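Local coordinates for protein-glutamine deamidase Cif (Burkholderia pseudomallei, PDB 3GQM) that deamidates a glutamine side chain of host NEDD8 to glutamate, which shuts down cullin-RING ubiquitin ligases and inhibits the host cell cycle, at residues A[110-115]-A[120-125]; A[114-119]-A[147-152]. All coordinates share one frame; numbering follows the deposited sequence.

Interaction 1. Residues A[110-115]-A[120-125]; sequences NIFKLM and VPIDPT
K113 crosses the returning loop at P124 and reaches the carbonyl of I122. From CB the chain leaves with CG anti to the carbonyl carbon (chi1 -73°), which sets CG beside the loop. CG touches P124 at its CD, 3.7 Å away, and also comes close to I122 O. CD passes the same two atoms, a little farther from each. Bends at the last two torsions carry the chain on through CE and swing NZ onto I122 O, to which it donates at 3.0 Å. The C=O...NZ angle is 143° and NZ is tilted 34° from the carbonyl plane, an approach that is both bent and off-plane. The ammonium also has a salt bridge to E117 OE2 and hydrogen bonds to the carbonyl oxygens of Y58 and T60.

F112 supplies the apolar half. CG2 of I122 lies at the ring edge, near its plane, 3.9 Å from CE2 of F112, while CB of P124 approaches CD2 of F112 obliquely at 3.8 Å. Around P124 the loop forms an Asx turn, T125 N bonding OD1 of D123; T125 OG1 adds a second bond to the same oxygen, from the same face of the carboxylate.

The contact fastens the loop that follows helix 104-116 back onto that helix. Here I122 also packs on T116 and P124 on N109, while F112 turns its ring toward V149 and I151 of strand 147-154, and L114 and M115 meet helix 262-273.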
loop_
_atom_site.group_PDB
_atom_site.type_symbol
_atom_site.label_atom_id
_atom_site.label_comp_id
_atom_site.label_asym_id
_atom_site.label_seq_id
_atom_site.Cartn_x
_atom_site.Cartn_y
_atom_site.Cartn_z
ATOM N N ASN A 110 2.608 1.739 5.650
ATOM C CA ASN A 110 2.427 3.140 6.027
ATOM C C ASN A 110 1.088 3.778 5.653
ATOM O O ASN A 110 0.495 4.486 6.472
ATOM C CB ASN A 110 3.612 3.949 5.511
ATOM C CG ASN A 110 4.839 3.714 6.388
ATOM O OD1 ASN A 110 4.760 3.932 7.599
ATOM N ND2 ASN A 110 5.940 3.175 5.811
ATOM N N ILE A 111 0.593 3.513 4.436
ATOM C CA ILE A 111 -0.760 4.004 4.078
ATOM C C ILE A 111 -1.851 3.333 4.929
ATOM O O ILE A 111 -2.861 3.977 5.298
ATOM C CB ILE A 111 -1.050 3.856 2.556
ATOM C CG1 ILE A 111 -0.165 4.867 1.767
ATOM C CG2 ILE A 111 -2.563 4.050 2.294
ATOM C CD1 ILE A 111 0.055 4.503 0.268
ATOM N N PHE A 112 -1.644 2.061 5.255
ATOM C CA PHE A 112 -2.515 1.376 6.220
ATOM C C PHE A 112 -2.573 2.115 7.587
ATOM O O PHE A 112 -3.671 2.325 8.118
ATOM C CB PHE A 112 -2.037 -0.064 6.458
ATOM C CG PHE A 112 -2.936 -0.881 7.391
ATOM C CD1 PHE A 112 -3.987 -1.670 6.857
ATOM C CD2 PHE A 112 -2.733 -0.850 8.799
ATOM C CE1 PHE A 112 -4.839 -2.420 7.686
ATOM C CE2 PHE A 112 -3.556 -1.608 9.664
ATOM C CZ PHE A 112 -4.620 -2.397 9.109
ATOM N N LYS A 113 -1.401 2.423 8.175
ATOM C CA LYS A 113 -1.338 3.201 9.415
ATOM C C LYS A 113 -2.003 4.559 9.205
ATOM O O LYS A 113 -2.869 4.945 10.026
ATOM C CB LYS A 113 0.119 3.374 9.899
ATOM C CG LYS A 113 0.738 2.046 10.489
ATOM C CD LYS A 113 2.270 2.217 10.742
ATOM C CE LYS A 113 2.582 3.358 11.775
ATOM N NZ LYS A 113 2.287 2.834 13.124
ATOM N N LEU A 114 -1.647 5.260 8.111
ATOM C CA LEU A 114 -2.295 6.565 7.814
ATOM C C LEU A 114 -3.827 6.502 7.827
ATOM O O LEU A 114 -4.482 7.395 8.364
ATOM C CB LEU A 114 -1.845 7.153 6.472
ATOM C CG LEU A 114 -2.101 8.651 6.229
ATOM C CD1 LEU A 114 -1.270 9.499 7.146
ATOM C CD2 LEU A 114 -1.774 9.043 4.832
ATOM N N MET A 115 -4.392 5.452 7.255
ATOM C CA MET A 115 -5.852 5.352 7.162
ATOM C C MET A 115 -6.540 5.015 8.504
ATOM O O MET A 115 -7.611 5.544 8.787
ATOM C CB MET A 115 -6.209 4.301 6.098
ATOM C CG MET A 115 -5.781 4.735 4.705
ATOM S SD MET A 115 -6.114 3.501 3.455
ATOM C CE MET A 115 -7.901 3.354 3.627
ATOM N N VAL A 120 -4.083 5.552 19.020
ATOM C CA VAL A 120 -3.458 4.269 19.402
ATOM C C VAL A 120 -2.666 3.686 18.203
ATOM O O VAL A 120 -3.263 3.388 17.189
ATOM C CB VAL A 120 -4.503 3.228 19.853
ATOM C CG1 VAL A 120 -3.838 1.904 20.267
ATOM C CG2 VAL A 120 -5.343 3.764 21.034
ATOM N N PRO A 121 -1.330 3.525 18.334
ATOM C CA PRO A 121 -0.468 3.016 17.251
ATOM C C PRO A 121 -0.907 1.633 16.775
ATOM O O PRO A 121 -1.392 0.830 17.573
ATOM C CB PRO A 121 0.915 2.953 17.896
ATOM C CG PRO A 121 0.823 3.967 19.046
ATOM C CD PRO A 121 -0.563 3.780 19.571
ATOM N N ILE A 122 -0.802 1.384 15.476
ATOM C CA ILE A 122 -1.117 0.068 14.918
ATOM C C ILE A 122 0.091 -0.391 14.091
ATOM O O ILE A 122 0.653 0.364 13.294
ATOM C CB ILE A 122 -2.381 0.073 14.001
ATOM C CG1 ILE A 122 -3.623 0.586 14.750
ATOM C CG2 ILE A 122 -2.711 -1.348 13.478
ATOM C CD1 ILE A 122 -4.708 1.142 13.796
ATOM N N ASP A 123 0.502 -1.619 14.331
ATOM C CA ASP A 123 1.640 -2.181 13.661
ATOM C C ASP A 123 1.054 -3.199 12.737
ATOM O O ASP A 123 0.634 -4.257 13.192
ATOM C CB ASP A 123 2.560 -2.856 14.670
ATOM C CG ASP A 123 3.832 -3.353 14.037
ATOM O OD1 ASP A 123 3.965 -3.367 12.765
ATOM O OD2 ASP A 123 4.699 -3.689 14.841
ATOM N N PRO A 124 0.940 -2.838 11.443
ATOM C CA PRO A 124 0.363 -3.728 10.465
ATOM C C PRO A 124 1.220 -4.960 10.304
ATOM O O PRO A 124 0.729 -5.922 9.771
ATOM C CB PRO A 124 0.390 -2.907 9.177
ATOM C CG PRO A 124 1.409 -1.834 9.427
ATOM C CD PRO A 124 1.454 -1.584 10.847
ATOM N N THR A 125 2.487 -4.950 10.734
ATOM C CA THR A 125 3.287 -6.197 10.616
ATOM C C THR A 125 2.919 -7.243 11.678
ATOM O O THR A 125 3.256 -8.420 11.525
ATOM C CB THR A 125 4.823 -5.961 10.609
ATOM O OG1 THR A 125 5.226 -5.418 11.870
ATOM C CG2 THR A 125 5.198 -5.002 9.528
#

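Interaction 2. Residues A[114-119]-A[147-152]; sequences LMTEKD and NYVVIV
The last turn of helix 104-116 comes down on strand 147-154 with M115 and V149 nearest in backbone, their CA atoms 7.9 Å apart; E117 then leaves helical geometry and the chain moves off from the strand. No hydrogen bond joins the two segments, and the contact is made by side chains. V149 points at the helix and receives two residues on separate branches. M115 leaves with CG anti to the carbonyl carbon, is extended at chi2 and bends at chi3 (60°), which brings the methyl CE to 3.7 Å from CB of V149. CE and SD of M115 both stand 4.0 Å from CG2 of V149, so thioether and methyl together lie against that branch.

On the other branch the partner from 114-119 is T116. Its methyl CG2 meets CG1 of V149 at 3.6 Å, the two side chains crossing at about a right angle. The rotation that points this methyl at the strand (chi1 55°) sets OG1 between the backbone N and carbonyl carbon, where it hydrogen-bonds to the carbonyl oxygen of F112. The threonine offers carbon to the strand and keeps its polar atom occupied within its own helix.

V149 is buried, its backbone bonded to H258 of strand 253-260, and F112 joins M115 and T116 in packing on its side chain. M115 also touches D164 of strand 159-165, Y260 of strand 253-260 and F265 of helix 262-273, and T116 reaches H258. The end of helix 104-116 therefore rests across three strands of the antiparallel sheet.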
loop_
_atom_site.group_PDB
_atom_site.type_symbol
_atom_site.label_atom_id
_atom_site.label_comp_id
_atom_site.label_asym_id
_atom_site.label_seq_id
_atom_site.Cartn_x
_atom_site.Cartn_y
_atom_site.Cartn_z
ATOM N N LEU A 114 -1.647 5.260 8.111
ATOM C CA LEU A 114 -2.295 6.565 7.814
ATOM C C LEU A 114 -3.827 6.502 7.827
ATOM O O LEU A 114 -4.482 7.395 8.364
ATOM C CB LEU A 114 -1.845 7.153 6.472
ATOM C CG LEU A 114 -2.101 8.651 6.229
ATOM C CD1 LEU A 114 -1.270 9.499 7.146
ATOM C CD2 LEU A 114 -1.774 9.043 4.832
ATOM N N MET A 115 -4.392 5.452 7.255
ATOM C CA MET A 115 -5.852 5.352 7.162
ATOM C C MET A 115 -6.540 5.015 8.504
ATOM O O MET A 115 -7.611 5.544 8.787
ATOM C CB MET A 115 -6.209 4.301 6.098
ATOM C CG MET A 115 -5.781 4.735 4.705
ATOM S SD MET A 115 -6.114 3.501 3.455
ATOM C CE MET A 115 -7.901 3.354 3.627
ATOM N N THR A 116 -5.918 4.120 9.297
ATOM C CA THR A 116 -6.563 3.465 10.429
ATOM C C THR A 116 -6.258 4.090 11.785
ATOM O O THR A 116 -7.004 3.873 12.706
ATOM C CB THR A 116 -6.139 1.976 10.528
ATOM O OG1 THR A 116 -4.713 1.878 10.594
ATOM C CG2 THR A 116 -6.647 1.168 9.308
ATOM N N GLU A 117 -5.181 4.845 11.922
ATOM C CA GLU A 117 -4.730 5.306 13.259
ATOM C C GLU A 117 -5.468 6.559 13.720
ATOM O O GLU A 117 -5.844 7.415 12.919
ATOM C CB GLU A 117 -3.218 5.574 13.312
ATOM C CG GLU A 117 -2.410 4.287 13.428
ATOM C CD GLU A 117 -0.896 4.485 13.402
ATOM O OE1 GLU A 117 -0.394 5.563 12.972
ATOM O OE2 GLU A 117 -0.202 3.515 13.798
ATOM N N LYS A 118 -5.628 6.668 15.023
ATOM C CA LYS A 118 -6.147 7.892 15.607
ATOM C C LYS A 118 -5.098 8.285 16.638
ATOM O O LYS A 118 -4.166 9.032 16.338
ATOM C CB LYS A 118 -7.505 7.579 16.238
ATOM C CG LYS A 118 -8.426 8.737 16.429
ATOM C CD LYS A 118 -8.119 9.561 17.663
ATOM C CE LYS A 118 -9.395 10.175 18.228
ATOM N NZ LYS A 118 -10.486 10.223 17.196
ATOM N N ASP A 119 -5.218 7.701 17.822
ATOM C CA ASP A 119 -4.319 7.999 18.915
ATOM C C ASP A 119 -3.658 6.731 19.487
ATOM O O ASP A 119 -2.758 6.832 20.328
ATOM C CB ASP A 119 -5.040 8.864 19.983
ATOM C CG ASP A 119 -6.419 8.312 20.391
ATOM O OD1 ASP A 119 -6.849 7.198 19.983
ATOM O OD2 ASP A 119 -7.089 9.005 21.173
ATOM N N ASN A 147 -16.157 1.796 7.015
ATOM C CA ASN A 147 -15.015 1.714 6.083
ATOM C C ASN A 147 -14.029 0.661 6.578
ATOM O O ASN A 147 -13.765 0.566 7.779
ATOM C CB ASN A 147 -14.290 3.058 5.982
ATOM C CG ASN A 147 -15.247 4.229 5.921
ATOM O OD1 ASN A 147 -15.983 4.377 4.960
ATOM N ND2 ASN A 147 -15.253 5.057 6.959
ATOM N N TYR A 148 -13.460 -0.107 5.655
ATOM C CA TYR A 148 -12.399 -1.033 5.992
ATOM C C TYR A 148 -11.346 -0.881 4.960
ATOM O O TYR A 148 -11.642 -0.533 3.805
ATOM C CB TYR A 148 -12.873 -2.507 5.936
ATOM C CG TYR A 148 -13.896 -2.824 6.959
ATOM C CD1 TYR A 148 -13.527 -3.324 8.220
ATOM C CD2 TYR A 148 -15.254 -2.633 6.673
ATOM C CE1 TYR A 148 -14.499 -3.609 9.178
ATOM C CE2 TYR A 148 -16.219 -2.933 7.595
ATOM C CZ TYR A 148 -15.851 -3.406 8.841
ATOM O OH TYR A 148 -16.867 -3.679 9.721
ATOM N N VAL A 149 -10.120 -1.144 5.385
ATOM C CA VAL A 149 -8.999 -1.344 4.473
ATOM C C VAL A 149 -8.414 -2.737 4.751
ATOM O O VAL A 149 -8.356 -3.145 5.907
ATOM C CB VAL A 149 -7.954 -0.235 4.584
ATOM C CG1 VAL A 149 -7.396 -0.102 6.035
ATOM C CG2 VAL A 149 -6.820 -0.483 3.583
ATOM N N VAL A 150 -8.058 -3.466 3.689
ATOM C CA VAL A 150 -7.546 -4.827 3.791
ATOM C C VAL A 150 -6.131 -4.797 3.310
ATOM O O VAL A 150 -5.846 -4.260 2.240
ATOM C CB VAL A 150 -8.310 -5.802 2.887
ATOM C CG1 VAL A 150 -7.671 -7.172 2.903
ATOM C CG2 VAL A 150 -9.791 -5.891 3.320
ATOM N N ILE A 151 -5.226 -5.327 4.119
ATOM C CA ILE A 151 -3.827 -5.378 3.712
ATOM C C ILE A 151 -3.553 -6.808 3.264
ATOM O O ILE A 151 -3.892 -7.799 3.959
ATOM C CB ILE A 151 -2.834 -4.842 4.825
ATOM C CG1 ILE A 151 -1.374 -4.934 4.353
ATOM C CG2 ILE A 151 -3.129 -5.500 6.203
ATOM C CD1 ILE A 151 -0.361 -3.973 5.124
ATOM N N VAL A 152 -2.948 -6.910 2.090
ATOM C CA VAL A 152 -2.773 -8.209 1.487
ATOM C C VAL A 152 -1.320 -8.517 1.348
ATOM O O VAL A 152 -0.523 -7.729 0.779
ATOM C CB VAL A 152 -3.476 -8.284 0.066
ATOM C CG1 VAL A 152 -3.318 -9.693 -0.582
ATOM C CG2 VAL A 152 -4.910 -7.940 0.203
#

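Overall arrangement
Interactions 1 and 2 have centres 6 Å apart and both start from helix 104-116, sharing L114 and M115. Along the chain the helix comes first, then the loop holding 120-125, and last strand 147-154, an inner strand of the antiparallel sheet. The helix end is thus covered by its own loop in one contact and by the sheet in the other. They meet directly: E117 OE2 probably bonds I122 N, and the F112 ring bridges the two. C104, inferred to be catalytic, begins this same helix; both contacts lie toward its other end, within a fold placed in the papain-like (CA) peptidase clan.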